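Long-range contacts in DNA polymerase (Bacillus phage phi29, PDB 2PYJ), which replicates viral DNA from a protein primer, coupling processive strand displacement to high fidelity, and carries a 3'-5' exonuclease domain for proofreading: residues S192-G197 and N387-K392; C290-K295 and K317-E322; D398-V403 and F414-E419. The protein carries 2 engineered substitutions. All blocks are in the same frame, centred on the assembly; numbering follows the deposited sequence.

The three contacts sit in separate parts of the polymerase and do not touch. Contact 1 joins helix 190-202, which enters the region between the exonuclease and polymerization domains, to helix 376-393 at the nucleotide site. Contact 2 falls within the long chain span that contact 1 closes, yet the two centres are about 38 Å apart; it lies at the end of strand 283-294. Contact 3 comes after both in sequence: helix 376-393 runs on into the hairpin of strands 402-406 and 412-416, and the nearest atoms of contacts 1 and 3 are about 9 Å apart. Contacts 1 and 3 both touch DNA, whereas the nearest atom of contact 2 is about 13 Å from it.

Contact 1: residues S192-G197 and N387-K392; sequences SDSLKG and NSLYGK. With DGT (2'-deoxyguanosine-5'-triphosphate), chain T; nucleotides of chain B.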
loop_
_atom_site.group_PDB
_atom_site.type_symbol
_atom_site.label_atom_id
_atom_site.label_comp_id
_atom_site.label_asym_id
_atom_site.label_seq_id
_atom_site.Cartn_x
_atom_site.Cartn_y
_atom_site.Cartn_z
ATOM N N SER G 192 3.670 9.569 6.722
ATOM C CA SER G 192 4.127 10.383 7.830
ATOM C C SER G 192 3.732 11.857 7.662
ATOM O O SER G 192 3.329 12.512 8.642
ATOM C CB SER G 192 5.632 10.260 7.991
ATOM O OG SER G 192 6.050 10.933 9.158
ATOM N N ASP G 193 3.840 12.371 6.428
ATOM C CA ASP G 193 3.364 13.723 6.099
ATOM C C ASP G 193 1.845 13.820 6.300
ATOM O O ASP G 193 1.341 14.843 6.759
ATOM C CB ASP G 193 3.726 14.113 4.656
ATOM C CG ASP G 193 5.164 14.570 4.510
ATOM O OD1 ASP G 193 5.668 15.275 5.406
ATOM O OD2 ASP G 193 5.789 14.253 3.475
ATOM N N SER G 194 1.144 12.740 5.960
ATOM C CA SER G 194 -0.320 12.658 6.088
ATOM C C SER G 194 -0.800 12.830 7.546
ATOM O O SER G 194 -1.620 13.709 7.831
ATOM C CB SER G 194 -0.824 11.335 5.498
ATOM O OG SER G 194 -2.230 11.299 5.414
ATOM N N LEU G 195 -0.283 11.997 8.456
ATOM C CA LEU G 195 -0.665 12.074 9.883
ATOM C C LEU G 195 -0.260 13.402 10.521
ATOM O O LEU G 195 -1.035 13.995 11.271
ATOM C CB LEU G 195 -0.077 10.903 10.682
ATOM C CG LEU G 195 -0.481 10.793 12.170
ATOM C CD1 LEU G 195 -1.987 10.582 12.329
ATOM C CD2 LEU G 195 0.302 9.679 12.867
ATOM N N LYS G 196 0.954 13.862 10.219
ATOM C CA LYS G 196 1.439 15.154 10.716
ATOM C C LYS G 196 0.530 16.294 10.240
ATOM O O LYS G 196 0.127 17.143 11.031
ATOM C CB LYS G 196 2.884 15.400 10.268
ATOM C CG LYS G 196 3.476 16.758 10.735
ATOM C CD LYS G 196 4.893 16.902 10.258
ATOM C CE LYS G 196 5.325 18.366 10.081
ATOM N NZ LYS G 196 6.586 18.456 9.237
ATOM N N GLY G 197 0.232 16.301 8.942
ATOM C CA GLY G 197 -0.693 17.274 8.347
ATOM C C GLY G 197 -2.081 17.304 8.983
ATOM O O GLY G 197 -2.654 18.378 9.176
ATOM N N ASN G 387 -5.792 8.023 1.926
ATOM C CA ASN G 387 -5.802 6.610 2.318
ATOM C C ASN G 387 -4.788 6.245 3.411
ATOM O O ASN G 387 -5.061 5.376 4.242
ATOM C CB ASN G 387 -5.616 5.722 1.087
ATOM C CG ASN G 387 -6.815 5.761 0.154
ATOM O OD1 ASN G 387 -7.927 6.063 0.577
ATOM N ND2 ASN G 387 -6.592 5.458 -1.125
ATOM N N SER G 388 -3.627 6.905 3.408
ATOM C CA SER G 388 -2.577 6.617 4.400
ATOM C C SER G 388 -2.908 7.180 5.771
ATOM O O SER G 388 -2.390 6.711 6.766
ATOM C CB SER G 388 -1.196 7.102 3.924
ATOM O OG SER G 388 -1.114 8.511 3.858
ATOM N N LEU G 389 -3.783 8.185 5.828
ATOM C CA LEU G 389 -4.274 8.682 7.125
ATOM C C LEU G 389 -5.067 7.576 7.812
ATOM O O LEU G 389 -4.842 7.279 8.981
ATOM C CB LEU G 389 -5.119 9.952 6.978
ATOM C CG LEU G 389 -5.477 10.602 8.336
ATOM C CD1 LEU G 389 -4.221 11.014 9.113
ATOM C CD2 LEU G 389 -6.429 11.791 8.179
ATOM N N TYR G 390 -5.985 6.956 7.075
ATOM C CA TYR G 390 -6.691 5.783 7.580
ATOM C C TYR G 390 -5.675 4.747 8.095
ATOM O O TYR G 390 -5.763 4.282 9.243
ATOM C CB TYR G 390 -7.602 5.162 6.497
ATOM C CG TYR G 390 -7.638 3.645 6.550
ATOM C CD1 TYR G 390 -8.126 2.978 7.680
ATOM C CD2 TYR G 390 -7.157 2.876 5.486
ATOM C CE1 TYR G 390 -8.149 1.620 7.743
ATOM C CE2 TYR G 390 -7.180 1.484 5.544
ATOM C CZ TYR G 390 -7.666 0.867 6.673
ATOM O OH TYR G 390 -7.679 -0.501 6.753
ATOM N N GLY G 391 -4.717 4.401 7.241
ATOM C CA GLY G 391 -3.708 3.396 7.572
ATOM C C GLY G 391 -2.947 3.715 8.836
ATOM O O GLY G 391 -2.690 2.826 9.655
ATOM N N LYS G 392 -2.586 4.991 8.986
ATOM C CA LYS G 392 -1.793 5.454 10.124
ATOM C C LYS G 392 -2.529 5.266 11.448
ATOM O O LYS G 392 -1.926 4.884 12.446
ATOM C CB LYS G 392 -1.382 6.921 9.941
ATOM C CG LYS G 392 -0.130 7.112 9.077
ATOM C CD LYS G 392 1.137 6.819 9.859
ATOM C CE LYS G 392 2.383 7.081 9.014
ATOM N NZ LYS G 392 3.659 6.719 9.712
HETATM P PG DGT T . -10.523 6.173 -6.340
HETATM O O1G DGT T . -9.162 6.151 -6.990
HETATM O O2G DGT T . -11.244 7.465 -6.613
HETATM O O3G DGT T . -11.420 4.909 -6.425
HETATM O O3B DGT T . -10.110 6.254 -4.772
HETATM P PB DGT T . -10.224 5.048 -3.694
HETATM O O1B DGT T . -9.667 5.586 -2.400
HETATM O O2B DGT T . -11.591 4.363 -3.809
HETATM O O3A DGT T . -9.107 3.984 -4.203
HETATM P PA DGT T . -9.430 2.468 -4.646
HETATM O O1A DGT T . -8.167 2.022 -5.403
HETATM O O2A DGT T . -10.851 2.340 -5.275
HETATM O "O5'" DGT T . -9.323 1.703 -3.255
HETATM C "C5'" DGT T . -10.449 1.493 -2.429
HETATM C "C4'" DGT T . -10.038 1.597 -0.983
HETATM O "O4'" DGT T . -9.029 0.613 -0.626
HETATM C "C3'" DGT T . -9.460 2.949 -0.570
HETATM O "O3'" DGT T . -10.446 3.972 -0.335
HETATM C "C2'" DGT T . -8.760 2.559 0.704
HETATM C "C1'" DGT T . -8.185 1.180 0.361
HETATM N N9 DGT T . -6.858 1.470 -0.204
HETATM C C8 DGT T . -6.495 1.562 -1.511
HETATM N N7 DGT T . -5.180 1.901 -1.594
HETATM C C5 DGT T . -4.716 2.028 -0.342
HETATM C C6 DGT T . -3.428 2.362 0.290
HETATM O O6 DGT T . -2.412 2.617 -0.384
HETATM N N1 DGT T . -3.368 2.406 1.620
HETATM C C2 DGT T . -4.429 2.150 2.409
HETATM N N2 DGT T . -4.256 2.211 3.743
HETATM N N3 DGT T . -5.659 1.827 1.894
HETATM C C4 DGT T . -5.830 1.763 0.554
ATOM P P DC B 4 5.284 5.008 7.121
ATOM O OP1 DC B 4 5.181 4.712 5.674
ATOM O OP2 DC B 4 5.434 6.387 7.585
ATOM O "O5'" DC B 4 4.087 4.392 7.965
ATOM C "C5'" DC B 4 3.538 3.149 7.690
ATOM C "C4'" DC B 4 2.046 3.289 7.856
ATOM O "O4'" DC B 4 1.550 4.263 6.889
ATOM C "C3'" DC B 4 1.291 2.012 7.613
ATOM O "O3'" DC B 4 1.208 1.272 8.838
ATOM C "C2'" DC B 4 -0.050 2.549 7.153
ATOM C "C1'" DC B 4 0.308 3.824 6.382
ATOM N N1 DC B 4 0.353 3.590 4.889
ATOM C C2 DC B 4 -0.854 3.290 4.231
ATOM O O2 DC B 4 -1.912 3.234 4.860
ATOM N N3 DC B 4 -0.840 3.069 2.905
ATOM C C4 DC B 4 0.290 3.122 2.218
ATOM N N4 DC B 4 0.206 2.877 0.913
ATOM C C5 DC B 4 1.539 3.426 2.850
ATOM C C6 DC B 4 1.524 3.643 4.173
#
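Leu195 and Leu389 carry the apolar part of a near-perpendicular helix crossing, in which helix 190-202 meets the helix bearing the Kx3NSxYG motif of family B polymerases. The axes of the two segments approach to 8.4 Å and cross at -81°. Both leucines turn CG away from their own backbone N (chi1 -176° for Leu195), and their branches meet at about a right angle, Leu195 CD1 lying 3.9 Å from Leu389 CD1. The same Leu389 methyl also presses on the helix backbone beneath, at Leu195 CA. Phe363 of helix 361-373 touches the Leu389 side chain as well.

Beside this apolar patch two serines face each other. Ser194 CB sits 3.3 Å from Ser388 OG, but each hydroxyl is held by a carbonyl of the preceding turn of helix 376-393: Ser194 OG bonds Met385 O and Ser388 OG bonds Leu384 O. Ser194 thus ties helix 190-202 directly to the backbone of its neighbour.

Segment 387-392 also lies along the nascent base pair. The bound dGTP faces cytosine DC4 of chain B, DGT N1 being 2.9 Å from DC4 N3, with the Tyr390 ring edge turned toward guanine N3. Asn387 reaches the sugar and triphosphate through weak bonds, ND2 to DGT O1B and OD1 from DGT O3'. Gly391 brings its CA to 3.3 Å from DC4 O2, an approach that leaves no room for a side chain.

Lys392 passes between Leu195 and the DNA: chi1 of -83° sets CG beside the backbone N and against Leu195 CB (4.1 Å), and the bend at chi2 then carries the amine to the DC4 phosphate, where NZ donates to OP2 at 2.8 Å and to O5' at 2.9 Å.

Contact 2: residues C290-K295 and K317-E322; sequences CEFELK and KSSGGE
Phe292 lays one face of its ring over the backbone and CB of Ser319, whose CB stands 3.9 Å from the ring centroid as a CH-pi contact. Ser319 N lies above the same face, offset toward the rim, while Tyr340 meets the ring with its plane steeply inclined. This is structural packing in the polymerization region: strand 283-294 pairs on one side with strand 340-356, and the irregular loop leading to strand 324-329 runs along its other side.

Main-chain bonds join the two through Leu294 N to Lys317 O (2.7 Å) and Ser319 N to Phe292 O (3.1 Å). On the same residue, Phe292 N is met by a side chain instead: placed between its own N and carbonyl carbon (chi1 43°), Ser319 OG accepts from it at 2.8 Å. A type I' turn from Ser319 to Glu322 then reverses the loop.

Ser318 OG works in two directions, accepting from Gly320 N in an ST turn and donating to Glu293 OE2 at 2.6 Å. The bend at chi2 brings the Glu293 carboxylate back over Ser318; the hydroxyl meets OE2 43° out of the carboxylate plane. A water accepts from Ser319 OG and Gly321 N and donates to Glu291 OE2 and Glu322 O.

With four partners on that water and both serine hydroxyls giving and accepting, a continuous polar network ties the turn to two strand carboxylates.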
loop_
_atom_site.group_PDB
_atom_site.type_symbol
_atom_site.label_atom_id
_atom_site.label_comp_id
_atom_site.label_asym_id
_atom_site.label_seq_id
_atom_site.Cartn_x
_atom_site.Cartn_y
_atom_site.Cartn_z
ATOM N N CYS G 290 -20.848 -18.202 18.127
ATOM C CA CYS G 290 -22.125 -18.590 17.529
ATOM C C CYS G 290 -21.969 -19.634 16.431
ATOM O O CYS G 290 -20.851 -20.014 16.049
ATOM C CB CYS G 290 -22.843 -17.352 16.949
ATOM S SG CYS G 290 -22.058 -16.667 15.440
ATOM N N GLU G 291 -23.110 -20.115 15.953
ATOM C CA GLU G 291 -23.196 -20.858 14.695
ATOM C C GLU G 291 -24.082 -20.047 13.770
ATOM O O GLU G 291 -24.843 -19.208 14.241
ATOM C CB GLU G 291 -23.755 -22.249 14.935
ATOM C CG GLU G 291 -22.970 -23.004 15.994
ATOM C CD GLU G 291 -23.416 -24.417 16.162
ATOM O OE1 GLU G 291 -23.959 -24.731 17.233
ATOM O OE2 GLU G 291 -23.226 -25.216 15.233
ATOM N N PHE G 292 -23.972 -20.260 12.462
ATOM C CA PHE G 292 -24.745 -19.460 11.503
ATOM C C PHE G 292 -25.063 -20.201 10.217
ATOM O O PHE G 292 -24.383 -21.144 9.856
ATOM C CB PHE G 292 -24.034 -18.126 11.183
ATOM C CG PHE G 292 -22.614 -18.295 10.679
ATOM C CD1 PHE G 292 -22.364 -18.568 9.330
ATOM C CD2 PHE G 292 -21.528 -18.175 11.558
ATOM C CE1 PHE G 292 -21.056 -18.726 8.868
ATOM C CE2 PHE G 292 -20.234 -18.333 11.104
ATOM C CZ PHE G 292 -19.996 -18.612 9.758
ATOM N N GLU G 293 -26.128 -19.754 9.547
ATOM C CA GLU G 293 -26.513 -20.231 8.223
ATOM C C GLU G 293 -26.925 -19.035 7.385
ATOM O O GLU G 293 -27.717 -18.211 7.837
ATOM C CB GLU G 293 -27.693 -21.211 8.310
ATOM C CG GLU G 293 -27.352 -22.567 8.911
ATOM C CD GLU G 293 -26.397 -23.387 8.056
ATOM O OE1 GLU G 293 -26.370 -23.205 6.817
ATOM O OE2 GLU G 293 -25.684 -24.231 8.629
ATOM N N LEU G 294 -26.392 -18.947 6.164
ATOM C CA LEU G 294 -26.747 -17.877 5.216
ATOM C C LEU G 294 -28.229 -17.909 4.863
ATOM O O LEU G 294 -28.771 -18.978 4.576
ATOM C CB LEU G 294 -25.937 -18.030 3.924
ATOM C CG LEU G 294 -26.010 -16.903 2.893
ATOM C CD1 LEU G 294 -25.442 -15.597 3.447
ATOM C CD2 LEU G 294 -25.263 -17.313 1.629
ATOM N N LYS G 295 -28.875 -16.737 4.871
ATOM C CA LYS G 295 -30.276 -16.630 4.451
ATOM C C LYS G 295 -30.352 -16.734 2.939
ATOM O O LYS G 295 -29.500 -16.193 2.236
ATOM C CB LYS G 295 -30.899 -15.303 4.905
ATOM C CG LYS G 295 -31.010 -15.161 6.406
ATOM C CD LYS G 295 -31.602 -13.817 6.817
ATOM C CE LYS G 295 -31.886 -13.784 8.310
ATOM N NZ LYS G 295 -32.211 -12.438 8.796
ATOM N N LYS G 317 -21.097 -19.864 3.889
ATOM C CA LYS G 317 -22.548 -20.105 3.876
ATOM C C LYS G 317 -23.041 -20.604 5.236
ATOM O O LYS G 317 -24.210 -20.432 5.601
ATOM C CB LYS G 317 -22.889 -21.155 2.812
ATOM C CG LYS G 317 -22.723 -20.675 1.395
ATOM C CD LYS G 317 -23.229 -21.712 0.395
ATOM C CE LYS G 317 -23.002 -21.252 -1.048
ATOM N NZ LYS G 317 -21.554 -20.984 -1.326
ATOM N N SER G 318 -22.141 -21.247 5.967
ATOM C CA SER G 318 -22.477 -21.947 7.192
ATOM C C SER G 318 -21.242 -22.027 8.062
ATOM O O SER G 318 -20.114 -22.059 7.549
ATOM C CB SER G 318 -22.955 -23.366 6.856
ATOM O OG SER G 318 -23.108 -24.172 8.026
ATOM N N SER G 319 -21.449 -22.083 9.373
ATOM C CA SER G 319 -20.358 -22.379 10.311
ATOM C C SER G 319 -19.940 -23.879 10.244
ATOM O O SER G 319 -18.924 -24.272 10.806
ATOM C CB SER G 319 -20.753 -21.966 11.736
ATOM O OG SER G 319 -22.086 -22.339 12.030
ATOM N N GLY G 320 -20.748 -24.689 9.546
ATOM C CA GLY G 320 -20.484 -26.113 9.295
ATOM C C GLY G 320 -20.218 -27.011 10.501
ATOM O O GLY G 320 -19.362 -27.895 10.436
ATOM N N GLY G 321 -20.946 -26.793 11.595
ATOM C CA GLY G 321 -20.800 -27.620 12.788
ATOM C C GLY G 321 -19.666 -27.243 13.745
ATOM O O GLY G 321 -19.485 -27.892 14.783
ATOM N N GLU G 322 -18.907 -26.205 13.416
ATOM C CA GLU G 322 -17.947 -25.636 14.361
ATOM C C GLU G 322 -18.484 -24.308 14.915
ATOM O O GLU G 322 -19.374 -23.693 14.312
ATOM C CB GLU G 322 -16.583 -25.433 13.696
ATOM C CG GLU G 322 -15.986 -26.702 13.073
ATOM C CD GLU G 322 -15.683 -27.780 14.080
ATOM O OE1 GLU G 322 -15.311 -27.455 15.235
ATOM O OE2 GLU G 322 -15.806 -28.972 13.727
HETATM O O HOH W 1 -22.078 -24.732 12.957
#

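Contact 3: residues D398-V403 and F414-E419; sequences DVTGKV and FRLGEE. With EDO (1,2-ethanediol), chain C; EDO (1,2-ethanediol), chain D; nucleotides of chain A.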
loop_
_atom_site.group_PDB
_atom_site.type_symbol
_atom_site.label_atom_id
_atom_site.label_comp_id
_atom_site.label_asym_id
_atom_site.label_seq_id
_atom_site.Cartn_x
_atom_site.Cartn_y
_atom_site.Cartn_z
ATOM N N ASP G 398 3.518 -3.313 16.762
ATOM C CA ASP G 398 4.693 -4.152 16.524
ATOM C C ASP G 398 5.556 -3.554 15.413
ATOM O O ASP G 398 5.186 -3.611 14.244
ATOM C CB ASP G 398 4.250 -5.576 16.145
ATOM C CG ASP G 398 5.401 -6.596 16.187
ATOM O OD1 ASP G 398 5.114 -7.809 16.044
ATOM O OD2 ASP G 398 6.573 -6.201 16.364
ATOM N N VAL G 399 6.695 -2.969 15.791
ATOM C CA VAL G 399 7.658 -2.417 14.821
ATOM C C VAL G 399 8.964 -3.222 14.794
ATOM O O VAL G 399 10.036 -2.687 14.474
ATOM C CB VAL G 399 7.983 -0.920 15.066
ATOM C CG1 VAL G 399 6.888 -0.030 14.456
ATOM C CG2 VAL G 399 8.187 -0.639 16.543
ATOM N N THR G 400 8.864 -4.500 15.144
ATOM C CA THR G 400 9.965 -5.436 14.983
ATOM C C THR G 400 10.344 -5.493 13.510
ATOM O O THR G 400 9.478 -5.560 12.638
ATOM C CB THR G 400 9.574 -6.837 15.454
ATOM O OG1 THR G 400 9.035 -6.762 16.775
ATOM C CG2 THR G 400 10.783 -7.786 15.449
ATOM N N GLY G 401 11.638 -5.452 13.238
ATOM C CA GLY G 401 12.124 -5.430 11.861
ATOM C C GLY G 401 13.183 -6.468 11.552
ATOM O O GLY G 401 13.499 -7.329 12.378
ATOM N N LYS G 402 13.726 -6.373 10.349
ATOM C CA LYS G 402 14.752 -7.300 9.881
ATOM C C LYS G 402 16.139 -6.709 10.049
ATOM O O LYS G 402 16.366 -5.525 9.777
ATOM C CB LYS G 402 14.505 -7.672 8.415
ATOM C CG LYS G 402 13.227 -8.477 8.184
ATOM C CD LYS G 402 13.149 -8.987 6.765
ATOM C CE LYS G 402 11.882 -9.786 6.516
ATOM N NZ LYS G 402 11.987 -10.552 5.250
ATOM N N VAL G 403 17.064 -7.558 10.485
ATOM C CA VAL G 403 18.448 -7.186 10.727
ATOM C C VAL G 403 19.352 -7.856 9.681
ATOM O O VAL G 403 19.417 -9.088 9.613
ATOM C CB VAL G 403 18.894 -7.606 12.146
ATOM C CG1 VAL G 403 20.394 -7.297 12.370
ATOM C CG2 VAL G 403 18.032 -6.912 13.192
ATOM N N PHE G 414 19.109 -11.888 6.153
ATOM C CA PHE G 414 18.349 -11.137 7.153
ATOM C C PHE G 414 17.884 -12.056 8.249
ATOM O O PHE G 414 17.679 -13.253 8.028
ATOM C CB PHE G 414 17.171 -10.380 6.507
ATOM C CG PHE G 414 17.601 -9.452 5.411
ATOM C CD1 PHE G 414 17.734 -9.921 4.105
ATOM C CD2 PHE G 414 17.939 -8.138 5.684
ATOM C CE1 PHE G 414 18.172 -9.088 3.093
ATOM C CE2 PHE G 414 18.370 -7.286 4.670
ATOM C CZ PHE G 414 18.492 -7.762 3.375
ATOM N N ARG G 415 17.769 -11.503 9.449
ATOM C CA ARG G 415 17.213 -12.209 10.588
ATOM C C ARG G 415 16.186 -11.307 11.231
ATOM O O ARG G 415 16.312 -10.075 11.186
ATOM C CB ARG G 415 18.288 -12.567 11.612
ATOM C CG ARG G 415 19.271 -13.636 11.167
ATOM C CD ARG G 415 20.090 -14.131 12.349
ATOM N NE ARG G 415 21.273 -14.898 11.947
ATOM C CZ ARG G 415 22.490 -14.382 11.746
ATOM N NH1 ARG G 415 22.714 -13.079 11.894
ATOM N NH2 ARG G 415 23.491 -15.181 11.392
ATOM N N LEU G 416 15.166 -11.908 11.830
ATOM C CA LEU G 416 14.168 -11.136 12.544
ATOM C C LEU G 416 14.836 -10.506 13.761
ATOM O O LEU G 416 15.472 -11.196 14.545
ATOM C CB LEU G 416 12.983 -12.010 12.976
ATOM C CG LEU G 416 11.765 -11.221 13.455
ATOM C CD1 LEU G 416 11.245 -10.272 12.353
ATOM C CD2 LEU G 416 10.653 -12.169 13.959
ATOM N N GLY G 417 14.696 -9.194 13.901
ATOM C CA GLY G 417 15.305 -8.475 15.023
ATOM C C GLY G 417 14.636 -8.778 16.351
ATOM O O GLY G 417 13.737 -9.620 16.438
ATOM N N GLU G 418 15.078 -8.088 17.393
ATOM C CA GLU G 418 14.446 -8.200 18.695
ATOM C C GLU G 418 13.067 -7.545 18.655
ATOM O O GLU G 418 12.845 -6.603 17.899
ATOM C CB GLU G 418 15.316 -7.558 19.778
ATOM C CG GLU G 418 16.686 -8.205 19.931
ATOM C CD GLU G 418 16.605 -9.686 20.285
ATOM O OE1 GLU G 418 16.766 -10.525 19.372
ATOM O OE2 GLU G 418 16.373 -10.009 21.468
ATOM N N GLU G 419 12.139 -8.063 19.450
ATOM C CA GLU G 419 10.797 -7.513 19.489
ATOM C C GLU G 419 10.839 -6.034 19.875
ATOM O O GLU G 419 11.424 -5.666 20.886
ATOM C CB GLU G 419 9.898 -8.289 20.458
ATOM C CG GLU G 419 8.436 -7.816 20.420
ATOM C CD GLU G 419 7.526 -8.575 21.358
ATOM O OE1 GLU G 419 7.904 -9.670 21.824
ATOM O OE2 GLU G 419 6.414 -8.068 21.626
HETATM C C1 EDO C . 14.245 -9.030 3.287
HETATM O O1 EDO C . 12.830 -9.033 3.068
HETATM C C2 EDO C . 14.723 -7.600 3.487
HETATM O O2 EDO C . 14.582 -6.872 2.260
HETATM C C1 EDO D . 14.678 -2.231 12.483
HETATM O O1 EDO D . 13.523 -2.150 11.615
HETATM C C2 EDO D . 15.808 -3.060 11.868
HETATM O O2 EDO D . 15.856 -2.963 10.421
ATOM P P DG A 5 14.199 -13.382 4.517
ATOM O OP1 DG A 5 15.605 -13.680 4.139
ATOM O OP2 DG A 5 13.918 -12.314 5.486
ATOM O "O5'" DG A 5 13.357 -13.026 3.219
ATOM C "C5'" DG A 5 13.487 -13.794 2.048
ATOM C "C4'" DG A 5 12.478 -13.332 1.023
ATOM O "O4'" DG A 5 11.238 -14.039 1.267
ATOM C "C3'" DG A 5 12.130 -11.835 1.052
ATOM O "O3'" DG A 5 12.260 -11.308 -0.237
ATOM C "C2'" DG A 5 10.672 -11.819 1.494
ATOM C "C1'" DG A 5 10.221 -13.145 0.898
ATOM N N9 DG A 5 8.860 -13.530 1.265
ATOM C C8 DG A 5 8.167 -13.297 2.438
ATOM N N7 DG A 5 6.932 -13.730 2.411
ATOM C C5 DG A 5 6.793 -14.282 1.142
ATOM C C6 DG A 5 5.682 -14.902 0.502
ATOM O O6 DG A 5 4.546 -15.127 0.941
ATOM N N1 DG A 5 5.989 -15.313 -0.797
ATOM C C2 DG A 5 7.190 -15.147 -1.432
ATOM N N2 DG A 5 7.264 -15.617 -2.701
ATOM N N3 DG A 5 8.237 -14.555 -0.863
ATOM C C4 DG A 5 7.968 -14.155 0.421
HETATM O O HOH W 2 13.496 -5.216 15.548
#
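The Phe414 ring carries an ethanediol, probably from the crystallisation liquor, on one face, its C2 lying 3.6 Å above the plane and over the ring centre, with OP1 of nucleotide DG5 of chain A at the edge; Lys402 CB approaches the ring obliquely. Phe414 and Lys402 belong to the two-stranded antiparallel hairpin of TPR2, formed by strands 402-406 and 412-416.

Val403 and Arg415 make its hydrogen-bonded pair, with Val403 N to Arg415 O at 2.7 Å and Arg415 N to Val403 O; Lys402 and Leu416 are the neighbouring non-hydrogen-bonded pair. Beyond them Gly417 N still reaches Gly401 O at 2.7 Å, nearly straight on to the carbonyl. Gly417 lets the strands close up, its CA packing against Val403 CG2 where a side chain would strike Gly401 O. Further out, a water spans Gly401 N and Glu418 O.

Lys402, extended beyond CG, sends its amine to the DNA, donating to DG5 OP2 and to the ethanediol O1. Strand 89-94 of the exonuclease domain backs this end through Ile94.

At the hairpin base, Thr400 points CG2 at Gly417 O (3.6 Å), with Glu418 O beside it at 3.4 Å, leaving OG1 beside its own N (chi1 -52°). Asp398 OD2 accepts two bonds: from Thr400 N on the anti side but 32° out of the carboxylate plane, completing an Asx turn, and from Thr400 OG1 on its syn lone pair at 2.6 Å.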